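Local coordinates for thioesterase (PDB 3QMW), which probably hydrolyses thioesters, as an alpha/beta-hydrolase-fold thioesterase of the prodiginine biosynthetic pathway in Streptomyces coelicolor, at residues D142-D145 and H146-S149; A209-P212 and I213-P216. All coordinates share one frame; numbering follows the deposited sequence.

Contact 1: residues D142-D145 and H146-S149; sequences DRAD and HTLS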
ATOM      1  N   ASP D 142       2.966  -6.671 -33.666  1.00 67.99           N
ATOM      2  CA  ASP D 142       1.823  -6.757 -34.594  1.00 68.61           C
ATOM      3  C   ASP D 142       1.025  -5.461 -34.792  1.00 68.79           C
ATOM      4  O   ASP D 142       0.345  -5.305 -35.813  1.00 68.90           O
ATOM      5  CB  ASP D 142       0.866  -7.904 -34.194  1.00 68.78           C
ATOM      6  CG  ASP D 142       0.052  -7.602 -32.935  1.00 69.93           C
ATOM      7  OD1 ASP D 142       0.572  -6.924 -32.019  1.00 71.24           O
ATOM      8  OD2 ASP D 142      -1.109  -8.072 -32.856  1.00 70.99           O
ATOM      9  N   ARG D 143       1.096  -4.545 -33.826  1.00 68.94           N
ATOM     10  CA  ARG D 143       0.354  -3.282 -33.912  1.00 68.78           C
ATOM     11  C   ARG D 143       1.223  -2.219 -34.562  1.00 68.64           C
ATOM     12  O   ARG D 143       2.438  -2.210 -34.384  1.00 68.50           O
ATOM     13  CB  ARG D 143      -0.092  -2.819 -32.526  1.00 68.94           C
ATOM     14  CG  ARG D 143      -0.994  -3.811 -31.789  1.00 68.68           C
ATOM     15  CD  ARG D 143      -1.106  -3.460 -30.318  1.00 67.87           C
ATOM     16  NE  ARG D 143      -1.698  -2.136 -30.135  1.00 67.39           N
ATOM     17  CZ  ARG D 143      -3.000  -1.862 -30.204  1.00 66.85           C
ATOM     18  NH1 ARG D 143      -3.889  -2.820 -30.450  1.00 66.50           N
ATOM     19  NH2 ARG D 143      -3.419  -0.614 -30.026  1.00 66.99           N
ATOM     20  N   ALA D 144       0.587  -1.336 -35.325  1.00 68.66           N
ATOM     21  CA  ALA D 144       1.280  -0.254 -36.031  1.00 68.53           C
ATOM     22  C   ALA D 144       0.473   1.035 -35.886  1.00 68.32           C
ATOM     23  O   ALA D 144       0.022   1.614 -36.879  1.00 68.51           O
ATOM     24  CB  ALA D 144       1.460  -0.613 -37.503  1.00 68.51           C
ATOM     25  N   ASP D 145       0.291   1.469 -34.640  1.00 67.85           N
ATOM     26  CA  ASP D 145      -0.537   2.636 -34.341  1.00 67.47           C
ATOM     27  C   ASP D 145       0.264   3.935 -34.351  1.00 66.90           C
ATOM     28  O   ASP D 145      -0.317   5.015 -34.435  1.00 66.62           O
ATOM     29  CB  ASP D 145      -1.276   2.458 -33.006  1.00 67.63           C
ATOM     30  CG  ASP D 145      -2.468   1.510 -33.117  1.00 68.15           C
ATOM     31  OD1 ASP D 145      -2.385   0.512 -33.870  1.00 69.52           O
ATOM     32  OD2 ASP D 145      -3.492   1.762 -32.453  1.00 68.56           O
ATOM     33  N   HIS D 146       1.589   3.835 -34.281  1.00 66.32           N
ATOM     34  CA  HIS D 146       2.440   5.013 -34.424  1.00 66.08           C
ATOM     35  C   HIS D 146       2.401   5.562 -35.862  1.00 65.66           C
ATOM     36  O   HIS D 146       2.776   6.712 -36.100  1.00 65.55           O
ATOM     37  CB  HIS D 146       3.880   4.704 -34.002  1.00 66.15           C
ATOM     38  CG  HIS D 146       4.677   3.973 -35.039  1.00 67.08           C
ATOM     39  ND1 HIS D 146       4.478   2.638 -35.330  1.00 67.60           N
ATOM     40  CD2 HIS D 146       5.681   4.390 -35.846  1.00 67.39           C
ATOM     41  CE1 HIS D 146       5.325   2.267 -36.273  1.00 67.56           C
ATOM     42  NE2 HIS D 146       6.066   3.309 -36.605  1.00 67.68           N
ATOM     43  N   THR D 147       1.944   4.736 -36.806  1.00 65.08           N
ATOM     44  CA  THR D 147       1.811   5.132 -38.204  1.00 64.58           C
ATOM     45  C   THR D 147       0.457   5.758 -38.517  1.00 64.49           C
ATOM     46  O   THR D 147       0.157   6.023 -39.682  1.00 64.70           O
ATOM     47  CB  THR D 147       1.981   3.918 -39.139  1.00 64.44           C
ATOM     48  OG1 THR D 147       0.900   2.999 -38.945  1.00 63.01           O
ATOM     49  CG2 THR D 147       3.296   3.219 -38.865  1.00 64.82           C
ATOM     50  N   LEU D 148      -0.365   5.979 -37.495  1.00 64.10           N
ATOM     51  CA  LEU D 148      -1.708   6.509 -37.699  1.00 63.95           C
ATOM     52  C   LEU D 148      -1.662   8.022 -37.851  1.00 63.70           C
ATOM     53  O   LEU D 148      -0.617   8.654 -37.680  1.00 63.46           O
ATOM     54  CB  LEU D 148      -2.629   6.137 -36.524  1.00 64.05           C
ATOM     55  CG  LEU D 148      -3.209   4.712 -36.461  1.00 64.46           C
ATOM     56  CD1 LEU D 148      -3.439   4.258 -35.016  1.00 64.81           C
ATOM     57  CD2 LEU D 148      -4.511   4.600 -37.252  1.00 64.49           C
ATOM     58  N   SER D 149      -2.816   8.590 -38.176  1.00 63.52           N
ATOM     59  CA  SER D 149      -3.020  10.025 -38.143  1.00 63.43           C
ATOM     60  C   SER D 149      -3.111  10.480 -36.687  1.00 63.59           C
ATOM     61  O   SER D 149      -2.873   9.701 -35.773  1.00 63.31           O
ATOM     62  CB  SER D 149      -4.316  10.358 -38.866  1.00 63.32           C
ATOM     63  OG  SER D 149      -5.424   9.969 -38.075  1.00 63.39           O
TER

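Contact 2: residues A209-P212 and I213-P216; sequences AADP and IATP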
ATOM      1  N   ALA D 209      -8.585  -5.817 -15.840  1.00 54.11           N
ATOM      2  CA  ALA D 209      -9.733  -6.451 -16.430  1.00 54.94           C
ATOM      3  C   ALA D 209     -10.277  -5.793 -17.679  1.00 55.76           C
ATOM      4  O   ALA D 209     -10.759  -6.449 -18.574  1.00 55.62           O
ATOM      5  CB  ALA D 209     -10.770  -6.581 -15.434  1.00 54.99           C
ATOM      6  N   ALA D 210     -10.230  -4.480 -17.710  1.00 56.75           N
ATOM      7  CA  ALA D 210     -10.825  -3.705 -18.775  1.00 57.53           C
ATOM      8  C   ALA D 210      -9.808  -3.299 -19.814  1.00 58.33           C
ATOM      9  O   ALA D 210      -9.958  -2.278 -20.443  1.00 58.42           O
ATOM     10  CB  ALA D 210     -11.490  -2.507 -18.223  1.00 57.29           C
ATOM     11  N   ASP D 211      -8.734  -4.063 -19.914  1.00 59.20           N
ATOM     12  CA  ASP D 211      -7.652  -3.796 -20.834  1.00 59.81           C
ATOM     13  C   ASP D 211      -7.519  -4.826 -21.948  1.00 60.31           C
ATOM     14  O   ASP D 211      -7.230  -5.962 -21.701  1.00 60.45           O
ATOM     15  CB  ASP D 211      -6.383  -3.816 -20.014  1.00 59.77           C
ATOM     16  CG  ASP D 211      -5.207  -3.447 -20.784  1.00 60.30           C
ATOM     17  OD1 ASP D 211      -5.385  -2.958 -21.886  1.00 60.72           O
ATOM     18  OD2 ASP D 211      -4.096  -3.634 -20.288  1.00 60.92           O
ATOM     19  N   PRO D 212      -7.686  -4.410 -23.187  1.00 61.03           N
ATOM     20  CA  PRO D 212      -7.437  -5.283 -24.342  1.00 61.42           C
ATOM     21  C   PRO D 212      -5.955  -5.520 -24.647  1.00 61.80           C
ATOM     22  O   PRO D 212      -5.562  -6.637 -24.968  1.00 61.96           O
ATOM     23  CB  PRO D 212      -8.094  -4.531 -25.506  1.00 61.38           C
ATOM     24  CG  PRO D 212      -9.062  -3.593 -24.871  1.00 61.42           C
ATOM     25  CD  PRO D 212      -8.459  -3.213 -23.560  1.00 61.13           C
ATOM     26  N   ILE D 213      -5.145  -4.476 -24.532  1.00 62.48           N
ATOM     27  CA  ILE D 213      -3.748  -4.520 -24.978  1.00 63.00           C
ATOM     28  C   ILE D 213      -2.859  -5.342 -24.033  1.00 63.20           C
ATOM     29  O   ILE D 213      -1.754  -5.732 -24.404  1.00 63.06           O
ATOM     30  CB  ILE D 213      -3.164  -3.082 -25.161  1.00 63.10           C
ATOM     31  CG1 ILE D 213      -4.120  -2.205 -25.981  1.00 63.55           C
ATOM     32  CG2 ILE D 213      -1.790  -3.122 -25.837  1.00 63.41           C
ATOM     33  CD1 ILE D 213      -4.701  -2.888 -27.224  1.00 63.41           C
ATOM     34  N   ALA D 214      -3.345  -5.598 -22.819  1.00 63.54           N
ATOM     35  CA  ALA D 214      -2.681  -6.519 -21.902  1.00 63.87           C
ATOM     36  C   ALA D 214      -3.710  -7.401 -21.191  1.00 64.03           C
ATOM     37  O   ALA D 214      -4.105  -7.120 -20.055  1.00 64.06           O
ATOM     38  CB  ALA D 214      -1.829  -5.756 -20.902  1.00 63.95           C
ATOM     39  N   THR D 215      -4.145  -8.457 -21.882  1.00 64.26           N
ATOM     40  CA  THR D 215      -5.072  -9.450 -21.320  1.00 64.48           C
ATOM     41  C   THR D 215      -4.319 -10.432 -20.422  1.00 64.47           C
ATOM     42  O   THR D 215      -3.110 -10.605 -20.574  1.00 64.42           O
ATOM     43  CB  THR D 215      -5.803 -10.258 -22.427  1.00 64.44           C
ATOM     44  OG1 THR D 215      -4.843 -10.853 -23.309  1.00 64.62           O
ATOM     45  CG2 THR D 215      -6.735  -9.364 -23.233  1.00 64.57           C
ATOM     46  N   PRO D 216      -5.030 -11.077 -19.482  1.00 64.54           N
ATOM     47  CA  PRO D 216      -4.413 -12.030 -18.559  1.00 64.63           C
ATOM     48  C   PRO D 216      -3.449 -13.020 -19.232  1.00 64.66           C
ATOM     49  O   PRO D 216      -2.303 -13.177 -18.794  1.00 64.43           O
ATOM     50  CB  PRO D 216      -5.621 -12.766 -17.968  1.00 64.64           C
ATOM     51  CG  PRO D 216      -6.711 -11.769 -17.996  1.00 64.51           C
ATOM     52  CD  PRO D 216      -6.452 -10.851 -19.164  1.00 64.55           C
TER

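Contact 1: residues D142-D145 and H146-S149
A type I beta turn from Asp145 to Leu148 kinks the chain at the surface just ahead of helix 150-159. Its backbone bond runs from Leu148 N to Asp145 O at 3.2 Å, with an N-H...O angle of 154°. The amide approaches from above the carbonyl plane, a steep 69° out of it.

A second bond, from a side chain, overlaps the turn one residue earlier. Thr147 OG1 donates to Ala144 O at 2.6 Å, again from above the carbonyl plane though much less steeply. With chi1 at 66°, the hydroxyl sits between Thr147's own N and C, and this swings it back over the preceding chain. The same rotation lays Thr147 CG2 over one face of the His146 imidazole, near the ring's rim.

Asp145 and Leu148, the two ends of the turn, send their side chains out side by side in the same direction. Leu148 CD1 lies alongside the acid's stem, 3.5 Å from Asp145 CB, and is also 3.3 Å from Asp145 O, so the leucine flanks the turn's acceptor. The carboxylate beyond is close to Arg143: NH2 is 3.4 Å from Asp145 OD2, but the oxygen sits off to one side of the guanidinium plane and no N-H aims at it, which leaves a salt bridge held by charge alone.

Helix 178-189 secures the turn through Glu189, which accepts from His146 ND1 with OE1 and from Asp145 N with OE2. Arg182 NH1 reaches the carbonyl oxygens of both His146 and Leu148. Past the turn, Ser149 takes the N-cap position of helix 150-159, where its OG receives the backbone N-H of Ala152.

Contact 2: residues A209-P212 and I213-P216
Asp211 turns its carboxylate onto the chain that follows it: chi1 is -175°, placing CG opposite the backbone N, and OD1 comes to rest beside the next two N-H groups. It receives Ile213 N at 3.1 Å and Ala214 N at 3.5 Å, both weak bonds, the first bent to 128° at the hydrogen. The other oxygen, OD2, lies against the Ala214 methyl, with OD2 and CB 3.2 Å apart. A side-chain oxygen taking the N-H two residues on makes an Asx turn, here loosely held.

The turn lies in the loop after strand 203-208, where alpha/beta hydrolases commonly carry the acid of the catalytic triad. Consistent with that, OD1 also accepts from His239 ND1, and together with His239 and Ser105 Asp211 probably forms the triad, whose arrangement fits a charge relay. The two weak amide bonds may help hold OD1 in place for the histidine.

Further along, Thr215 stands at the N-cap position of helix 216-220. Its CG2 rather than its hydroxyl faces back, 3.4 Å from Pro212 O and 3.8 Å from Asp211 O. Ile213 bends its outer branch toward the proline: with chi2 at -45°, CD1 passes 3.9 Å from Pro212 C and 4.1 Å from the ring's CB.

In the fold
Contact 1 comes first along the chain, in the loop between strand 129-132 and helix 150-159, and contact 2 follows in the loop after strand 203-208, the neighbouring strand of the parallel sheet. The helices 150-159, 169-176 and 178-189 intervene in sequence, an insertion that in related thioesterases forms a lid over the active site. The centres of the two contacts are about 19 Å apart, yet the loops touch: Arg143 NH1 packs 3.3 Å from Ile213 CD1, and both side chains also meet Arg135. Contact 1 thus joins the run into the helical insertion to the loop bearing the probable triad acid at contact 2.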